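Minor capsid protein VP1 (PDB 5US7) self-assembles, 60 copies together, into an icosahedral T=1 capsid, whose minor form probably carries a phospholipase A2-like region at its N-terminus. Local coordinates at residues K86-V91 against G192-I197; A315-V320 against G333-F338. One frame throughout, in Å; residues are numbered along the deposited sequence.

Interaction 1: residues K86-V91 against G192-I197; sequences KSQRCV and GYIPTI
Val91 meets Tyr193 and Pro195 where two loops of the parvovirus coat protein come together, both leaving strands of its jelly-roll core: 86-91 lies between strands 54-65 and 96-98, while the loop holding 192-197 follows strand 185-190. The central interaction is CH-pi. CG2 of Val91 stands 3.3 Å from the centroid of the Tyr193 ring and 5° off the ring normal, which places the methyl over the middle of the face. Both torsions serve this: chi1 of -65° leaves CG2 of Val91 between its backbone N and carbonyl carbon, the branch that faces the ring, and chi1 of 57° tucks CG of Tyr193 into the same position on its own residue, swinging the ring back although its CB leads away from 86-91. The ring's far end is held elsewhere, OH of Tyr193 being hydrogen-bonded to N of Phe220. The other Val91 branch meets the proline ring, CG1 lying 3.9 Å from CD of Pro195. Arg89 contributes its aliphatic part, CG and CD passing slantwise over Pro195, with CG of each residue 3.9 Å apart. Beyond it, the methyl of Thr196 lies over one face of the guanidinium. The backbones are close too, CA of Cys90 lying 4.0 Å from CA of Ile194, yet no clear hydrogen bond joins the segments. Neighbouring subunits pack on the contact: Pro262 of a second subunit on Cys90 and Ile194, and Ile507 of a third on Arg89. Toward the start of 86-91, CG of Gln88 touches CD1 of Ile194 at 3.8 Å.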
ATOM      1  N   LYS A  86     -98.192 -58.239 -48.187  1.00 89.09           N
ATOM      2  CA  LYS A  86     -97.441 -57.533 -47.152  1.00 89.09           C
ATOM      3  C   LYS A  86     -96.583 -58.500 -46.343  1.00 89.09           C
ATOM      4  O   LYS A  86     -96.827 -58.725 -45.155  1.00 89.09           O
ATOM      5  CB  LYS A  86     -98.387 -56.745 -46.247  1.00 86.19           C
ATOM      6  CG  LYS A  86     -97.650 -55.687 -45.469  1.00 86.19           C
ATOM      7  CD  LYS A  86     -97.049 -54.735 -46.486  1.00 86.19           C
ATOM      8  CE  LYS A  86     -96.255 -53.620 -45.859  1.00 86.19           C
ATOM      9  NZ  LYS A  86     -97.140 -52.716 -45.102  1.00 86.19           N
ATOM     10  N   SER A  87     -95.568 -59.063 -46.988  1.00 84.92           N
ATOM     11  CA  SER A  87     -95.037 -60.377 -46.659  1.00 84.92           C
ATOM     12  C   SER A  87     -93.816 -60.382 -45.743  1.00 84.92           C
ATOM     13  O   SER A  87     -93.215 -61.448 -45.587  1.00 84.92           O
ATOM     14  CB  SER A  87     -94.716 -61.131 -47.948  1.00 86.25           C
ATOM     15  OG  SER A  87     -95.888 -61.361 -48.707  1.00 86.25           O
ATOM     16  N   GLN A  88     -93.433 -59.255 -45.135  1.00 80.72           N
ATOM     17  CA  GLN A  88     -92.065 -59.073 -44.639  1.00 80.72           C
ATOM     18  C   GLN A  88     -91.539 -60.286 -43.887  1.00 80.72           C
ATOM     19  O   GLN A  88     -92.223 -60.852 -43.033  1.00 80.72           O
ATOM     20  CB  GLN A  88     -91.981 -57.859 -43.711  1.00 82.42           C
ATOM     21  CG  GLN A  88     -92.028 -56.513 -44.374  1.00 82.42           C
ATOM     22  CD  GLN A  88     -93.423 -56.014 -44.576  1.00 82.42           C
ATOM     23  OE1 GLN A  88     -94.393 -56.702 -44.274  1.00 82.42           O
ATOM     24  NE2 GLN A  88     -93.537 -54.792 -45.065  1.00 82.42           N
ATOM     25  N   ARG A  89     -90.317 -60.689 -44.239  1.00 73.93           N
ATOM     26  CA  ARG A  89     -89.707 -61.878 -43.656  1.00 73.93           C
ATOM     27  C   ARG A  89     -89.041 -61.595 -42.315  1.00 73.93           C
ATOM     28  O   ARG A  89     -89.050 -62.450 -41.424  1.00 73.93           O
ATOM     29  CB  ARG A  89     -88.711 -62.486 -44.641  1.00 74.73           C
ATOM     30  CG  ARG A  89     -87.461 -61.686 -44.876  1.00 74.73           C
ATOM     31  CD  ARG A  89     -86.531 -62.480 -45.756  1.00 74.73           C
ATOM     32  NE  ARG A  89     -87.122 -62.693 -47.071  1.00 74.73           N
ATOM     33  CZ  ARG A  89     -86.723 -63.621 -47.930  1.00 74.73           C
ATOM     34  NH1 ARG A  89     -85.730 -64.435 -47.613  1.00 74.73           N
ATOM     35  NH2 ARG A  89     -87.322 -63.737 -49.104  1.00 74.73           N
ATOM     36  N   CYS A  90     -88.459 -60.414 -42.163  1.00 64.80           N
ATOM     37  CA  CYS A  90     -87.759 -59.979 -40.949  1.00 64.80           C
ATOM     38  C   CYS A  90     -86.644 -60.968 -40.593  1.00 64.80           C
ATOM     39  O   CYS A  90     -86.121 -61.661 -41.471  1.00 64.80           O
ATOM     40  CB  CYS A  90     -88.793 -59.788 -39.862  1.00 64.69           C
ATOM     41  SG  CYS A  90     -88.161 -59.230 -38.279  1.00 64.69           S
ATOM     42  N   VAL A  91     -86.374 -61.114 -39.295  1.00 58.20           N
ATOM     43  CA  VAL A  91     -85.308 -61.905 -38.677  1.00 58.20           C
ATOM     44  C   VAL A  91     -85.555 -61.774 -37.185  1.00 58.20           C
ATOM     45  O   VAL A  91     -86.250 -60.859 -36.743  1.00 58.20           O
ATOM     46  CB  VAL A  91     -83.866 -61.432 -38.962  1.00 53.36           C
ATOM     47  CG1 VAL A  91     -83.439 -61.533 -40.409  1.00 53.36           C
ATOM     48  CG2 VAL A  91     -83.672 -60.051 -38.439  1.00 53.36           C
ATOM     49  N   GLY A 192     -85.261 -57.155 -33.948  1.00 47.23           N
ATOM     50  CA  GLY A 192     -85.325 -57.777 -35.250  1.00 47.23           C
ATOM     51  C   GLY A 192     -85.214 -56.690 -36.290  1.00 47.23           C
ATOM     52  O   GLY A 192     -85.285 -55.501 -35.986  1.00 47.23           O
ATOM     53  N   TYR A 193     -85.024 -57.111 -37.529  1.00 50.53           N
ATOM     54  CA  TYR A 193     -84.908 -56.169 -38.625  1.00 50.53           C
ATOM     55  C   TYR A 193     -85.370 -56.848 -39.896  1.00 50.53           C
ATOM     56  O   TYR A 193     -85.479 -58.069 -39.965  1.00 50.53           O
ATOM     57  CB  TYR A 193     -83.481 -55.641 -38.766  1.00 47.57           C
ATOM     58  CG  TYR A 193     -82.435 -56.705 -38.950  1.00 47.57           C
ATOM     59  CD1 TYR A 193     -82.131 -57.198 -40.201  1.00 47.57           C
ATOM     60  CD2 TYR A 193     -81.733 -57.197 -37.870  1.00 47.57           C
ATOM     61  CE1 TYR A 193     -81.179 -58.164 -40.368  1.00 47.57           C
ATOM     62  CE2 TYR A 193     -80.779 -58.159 -38.030  1.00 47.57           C
ATOM     63  CZ  TYR A 193     -80.507 -58.640 -39.281  1.00 47.57           C
ATOM     64  OH  TYR A 193     -79.548 -59.603 -39.444  1.00 47.57           O
ATOM     65  N   ILE A 194     -85.663 -56.035 -40.902  1.00 55.07           N
ATOM     66  CA  ILE A 194     -86.108 -56.527 -42.202  1.00 55.07           C
ATOM     67  C   ILE A 194     -84.885 -56.587 -43.109  1.00 55.07           C
ATOM     68  O   ILE A 194     -84.345 -55.530 -43.470  1.00 55.07           O
ATOM     69  CB  ILE A 194     -87.197 -55.634 -42.796  1.00 57.11           C
ATOM     70  CG1 ILE A 194     -88.429 -55.673 -41.910  1.00 57.11           C
ATOM     71  CG2 ILE A 194     -87.564 -56.116 -44.159  1.00 57.11           C
ATOM     72  CD1 ILE A 194     -89.458 -54.655 -42.257  1.00 57.11           C
ATOM     73  N   PRO A 195     -84.400 -57.772 -43.474  1.00 58.48           N
ATOM     74  CA  PRO A 195     -83.237 -57.830 -44.359  1.00 58.48           C
ATOM     75  C   PRO A 195     -83.545 -57.409 -45.784  1.00 58.48           C
ATOM     76  O   PRO A 195     -82.655 -56.887 -46.462  1.00 58.48           O
ATOM     77  CB  PRO A 195     -82.821 -59.300 -44.277  1.00 57.33           C
ATOM     78  CG  PRO A 195     -84.079 -60.009 -43.991  1.00 57.33           C
ATOM     79  CD  PRO A 195     -84.891 -59.110 -43.122  1.00 57.33           C
ATOM     80  N   THR A 196     -84.769 -57.609 -46.255  1.00 64.72           N
ATOM     81  CA  THR A 196     -85.151 -57.249 -47.615  1.00 64.72           C
ATOM     82  C   THR A 196     -86.664 -57.359 -47.727  1.00 64.72           C
ATOM     83  O   THR A 196     -87.347 -57.765 -46.783  1.00 64.72           O
ATOM     84  CB  THR A 196     -84.478 -58.149 -48.646  1.00 67.11           C
ATOM     85  OG1 THR A 196     -84.700 -57.619 -49.955  1.00 67.11           O
ATOM     86  CG2 THR A 196     -85.074 -59.538 -48.576  1.00 67.11           C
ATOM     87  N   ILE A 197     -87.182 -57.026 -48.901  1.00 73.11           N
ATOM     88  CA  ILE A 197     -88.598 -57.218 -49.184  1.00 73.11           C
ATOM     89  C   ILE A 197     -88.837 -58.696 -49.449  1.00 73.11           C
ATOM     90  O   ILE A 197     -88.029 -59.359 -50.105  1.00 73.11           O
ATOM     91  CB  ILE A 197     -89.038 -56.352 -50.375  1.00 72.17           C
ATOM     92  CG1 ILE A 197     -88.792 -54.879 -50.082  1.00 72.17           C
ATOM     93  CG2 ILE A 197     -90.515 -56.510 -50.631  1.00 72.17           C
ATOM     94  CD1 ILE A 197     -87.547 -54.343 -50.689  1.00 72.17           C
TER

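Interaction 2: residues A315-V320 against G333-F338; sequences AWMVGV and GVSSGF
Two limbs of an excursion within a large inter-strand insertion, 315-320 and 333-338, run roughly antiparallel, their end-to-end directions 141° apart, and are joined by main-chain hydrogen bonds from Phe338 to Trp316 and from Ser336 to Val318. N of Phe338 lies 2.9 Å from O of Trp316 and nearly in line with the C=O, but its N-H is bent away, 131° at the hydrogen. Beside it, CA of Gly337 makes a CA-H...O contact with the same oxygen. O of Val318 takes two bonds from one residue: a straight one from N of Ser336 (3.1 Å, 164° at the hydrogen) and a weak one from its OG at 3.4 Å. Both segments belong to the long excursion between strands 236-248 and 445-449, consistent with the large GH insertion of parvovirus capsid proteins. Here Gly319 and Val320 pair with an antiparallel strand of a second subunit, carrying the sheet across the interface. Met317 coils over 333-338: the bend at chi2 lays SD 3.7 Å from CA of Gly337, and the bend at chi3 turns CE back toward OG of Ser335. That hydroxyl is hydrogen-bonded to O of Arg331. Trp316 and Phe338 meet through CB atoms 3.9 Å apart.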
ATOM      1  N   ALA A 315    -102.951 -44.653 -48.700  1.00 81.21           N
ATOM      2  CA  ALA A 315    -103.323 -43.688 -49.734  1.00 81.21           C
ATOM      3  C   ALA A 315    -102.114 -43.170 -50.489  1.00 81.21           C
ATOM      4  O   ALA A 315    -102.280 -42.571 -51.546  1.00 81.21           O
ATOM      5  CB  ALA A 315    -104.120 -42.488 -49.199  1.00 81.74           C
ATOM      6  N   TRP A 316    -100.906 -43.391 -49.990  1.00 75.44           N
ATOM      7  CA  TRP A 316     -99.695 -43.191 -50.769  1.00 75.44           C
ATOM      8  C   TRP A 316     -98.754 -44.324 -50.419  1.00 75.44           C
ATOM      9  O   TRP A 316     -98.348 -44.436 -49.263  1.00 75.44           O
ATOM     10  CB  TRP A 316     -99.063 -41.837 -50.459  1.00 73.21           C
ATOM     11  CG  TRP A 316     -99.918 -40.699 -50.874  1.00 73.21           C
ATOM     12  CD1 TRP A 316    -100.830 -40.047 -50.111  1.00 73.21           C
ATOM     13  CD2 TRP A 316     -99.946 -40.072 -52.156  1.00 73.21           C
ATOM     14  NE1 TRP A 316    -101.430 -39.053 -50.834  1.00 73.21           N
ATOM     15  CE2 TRP A 316    -100.902 -39.047 -52.096  1.00 73.21           C
ATOM     16  CE3 TRP A 316     -99.255 -40.278 -53.348  1.00 73.21           C
ATOM     17  CZ2 TRP A 316    -101.183 -38.231 -53.177  1.00 73.21           C
ATOM     18  CZ3 TRP A 316     -99.534 -39.467 -54.417  1.00 73.21           C
ATOM     19  CH2 TRP A 316    -100.491 -38.456 -54.328  1.00 73.21           C
ATOM     20  N   MET A 317     -98.397 -45.149 -51.394  1.00 75.56           N
ATOM     21  CA  MET A 317     -97.567 -46.323 -51.145  1.00 75.56           C
ATOM     22  C   MET A 317     -96.224 -46.134 -51.835  1.00 75.56           C
ATOM     23  O   MET A 317     -96.106 -46.345 -53.042  1.00 75.56           O
ATOM     24  CB  MET A 317     -98.265 -47.577 -51.655  1.00 81.43           C
ATOM     25  CG  MET A 317     -99.548 -47.929 -50.938  1.00 81.43           C
ATOM     26  SD  MET A 317     -99.337 -48.407 -49.215  1.00 81.43           S
ATOM     27  CE  MET A 317     -98.552 -49.999 -49.375  1.00 81.43           C
ATOM     28  N   VAL A 318     -95.194 -45.839 -51.064  1.00 74.26           N
ATOM     29  CA  VAL A 318     -93.855 -45.676 -51.612  1.00 74.26           C
ATOM     30  C   VAL A 318     -93.183 -47.040 -51.665  1.00 74.26           C
ATOM     31  O   VAL A 318     -93.102 -47.745 -50.654  1.00 74.26           O
ATOM     32  CB  VAL A 318     -93.042 -44.669 -50.785  1.00 69.25           C
ATOM     33  CG1 VAL A 318     -93.627 -43.290 -50.938  1.00 69.25           C
ATOM     34  CG2 VAL A 318     -93.065 -45.036 -49.332  1.00 69.25           C
ATOM     35  N   GLY A 319     -92.712 -47.426 -52.845  1.00 76.09           N
ATOM     36  CA  GLY A 319     -92.177 -48.757 -53.027  1.00 76.09           C
ATOM     37  C   GLY A 319     -91.167 -48.808 -54.151  1.00 76.09           C
ATOM     38  O   GLY A 319     -90.804 -47.786 -54.732  1.00 76.09           O
ATOM     39  N   VAL A 320     -90.701 -50.021 -54.438  1.00 79.72           N
ATOM     40  CA  VAL A 320     -89.708 -50.270 -55.475  1.00 79.72           C
ATOM     41  C   VAL A 320     -90.105 -51.530 -56.229  1.00 79.72           C
ATOM     42  O   VAL A 320     -90.371 -52.567 -55.614  1.00 79.72           O
ATOM     43  CB  VAL A 320     -88.287 -50.407 -54.890  1.00 75.23           C
ATOM     44  CG1 VAL A 320     -87.817 -49.088 -54.330  1.00 75.23           C
ATOM     45  CG2 VAL A 320     -88.261 -51.446 -53.791  1.00 75.23           C
ATOM     46  N   GLY A 333     -97.563 -55.652 -50.760  1.00 87.65           N
ATOM     47  CA  GLY A 333     -96.301 -56.299 -50.451  1.00 87.65           C
ATOM     48  C   GLY A 333     -95.081 -55.574 -50.973  1.00 87.65           C
ATOM     49  O   GLY A 333     -93.990 -55.737 -50.421  1.00 87.65           O
ATOM     50  N   VAL A 334     -95.240 -54.779 -52.027  1.00 84.76           N
ATOM     51  CA  VAL A 334     -94.094 -54.104 -52.621  1.00 84.76           C
ATOM     52  C   VAL A 334     -93.719 -52.841 -51.855  1.00 84.76           C
ATOM     53  O   VAL A 334     -92.543 -52.468 -51.804  1.00 84.76           O
ATOM     54  CB  VAL A 334     -94.400 -53.804 -54.096  1.00 86.02           C
ATOM     55  CG1 VAL A 334     -93.287 -53.011 -54.727  1.00 86.02           C
ATOM     56  CG2 VAL A 334     -94.622 -55.094 -54.851  1.00 86.02           C
ATOM     57  N   SER A 335     -94.685 -52.181 -51.225  1.00 82.78           N
ATOM     58  CA  SER A 335     -94.508 -50.820 -50.746  1.00 82.78           C
ATOM     59  C   SER A 335     -94.960 -50.691 -49.297  1.00 82.78           C
ATOM     60  O   SER A 335     -95.583 -51.588 -48.731  1.00 82.78           O
ATOM     61  CB  SER A 335     -95.259 -49.844 -51.652  1.00 82.16           C
ATOM     62  OG  SER A 335     -96.616 -50.215 -51.761  1.00 82.16           O
ATOM     63  N   SER A 336     -94.616 -49.549 -48.697  1.00 78.64           N
ATOM     64  CA  SER A 336     -94.780 -49.303 -47.266  1.00 78.64           C
ATOM     65  C   SER A 336     -95.978 -48.410 -46.959  1.00 78.64           C
ATOM     66  O   SER A 336     -96.852 -48.778 -46.173  1.00 78.64           O
ATOM     67  CB  SER A 336     -93.505 -48.686 -46.686  1.00 72.60           C
ATOM     68  OG  SER A 336     -93.282 -47.406 -47.232  1.00 72.60           O
ATOM     69  N   GLY A 337     -96.003 -47.217 -47.516  1.00 73.20           N
ATOM     70  CA  GLY A 337     -97.068 -46.253 -47.302  1.00 73.20           C
ATOM     71  C   GLY A 337     -96.656 -45.110 -46.395  1.00 73.20           C
ATOM     72  O   GLY A 337     -95.947 -45.294 -45.400  1.00 73.20           O
ATOM     73  N   PHE A 338     -97.141 -43.918 -46.729  1.00 69.46           N
ATOM     74  CA  PHE A 338     -96.506 -42.672 -46.327  1.00 69.46           C
ATOM     75  C   PHE A 338     -97.172 -41.960 -45.154  1.00 69.46           C
ATOM     76  O   PHE A 338     -96.618 -40.973 -44.666  1.00 69.46           O
ATOM     77  CB  PHE A 338     -96.429 -41.742 -47.540  1.00 64.75           C
ATOM     78  CG  PHE A 338     -95.797 -40.426 -47.251  1.00 64.75           C
ATOM     79  CD1 PHE A 338     -94.433 -40.326 -47.088  1.00 64.75           C
ATOM     80  CD2 PHE A 338     -96.563 -39.285 -47.156  1.00 64.75           C
ATOM     81  CE1 PHE A 338     -93.848 -39.119 -46.820  1.00 64.75           C
ATOM     82  CE2 PHE A 338     -95.981 -38.074 -46.888  1.00 64.75           C
ATOM     83  CZ  PHE A 338     -94.622 -37.991 -46.721  1.00 64.75           C
TER

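Interactions 1 and 2 are both buried within the assembled capsid, their centres about 15 Å apart on the same side of the chain's centre, and both are made by connecting chain rather than by the main strands. They abut directly: CG2 of Ile197 packs 3.6 Å from O of Gly333, and CE of Lys86 lies 3.6 Å from O of Ser335. Their chemistry differs. Interaction 1 joins two separate loops, 101 residues apart, by apolar and CH-pi contact, whereas interaction 2 closes a short 12-residue excursion with backbone hydrogen bonds. Each touches a second subunit; interaction 2 does so partly by strand pairing, interaction 1 by side-chain packing, with a third subunit as well.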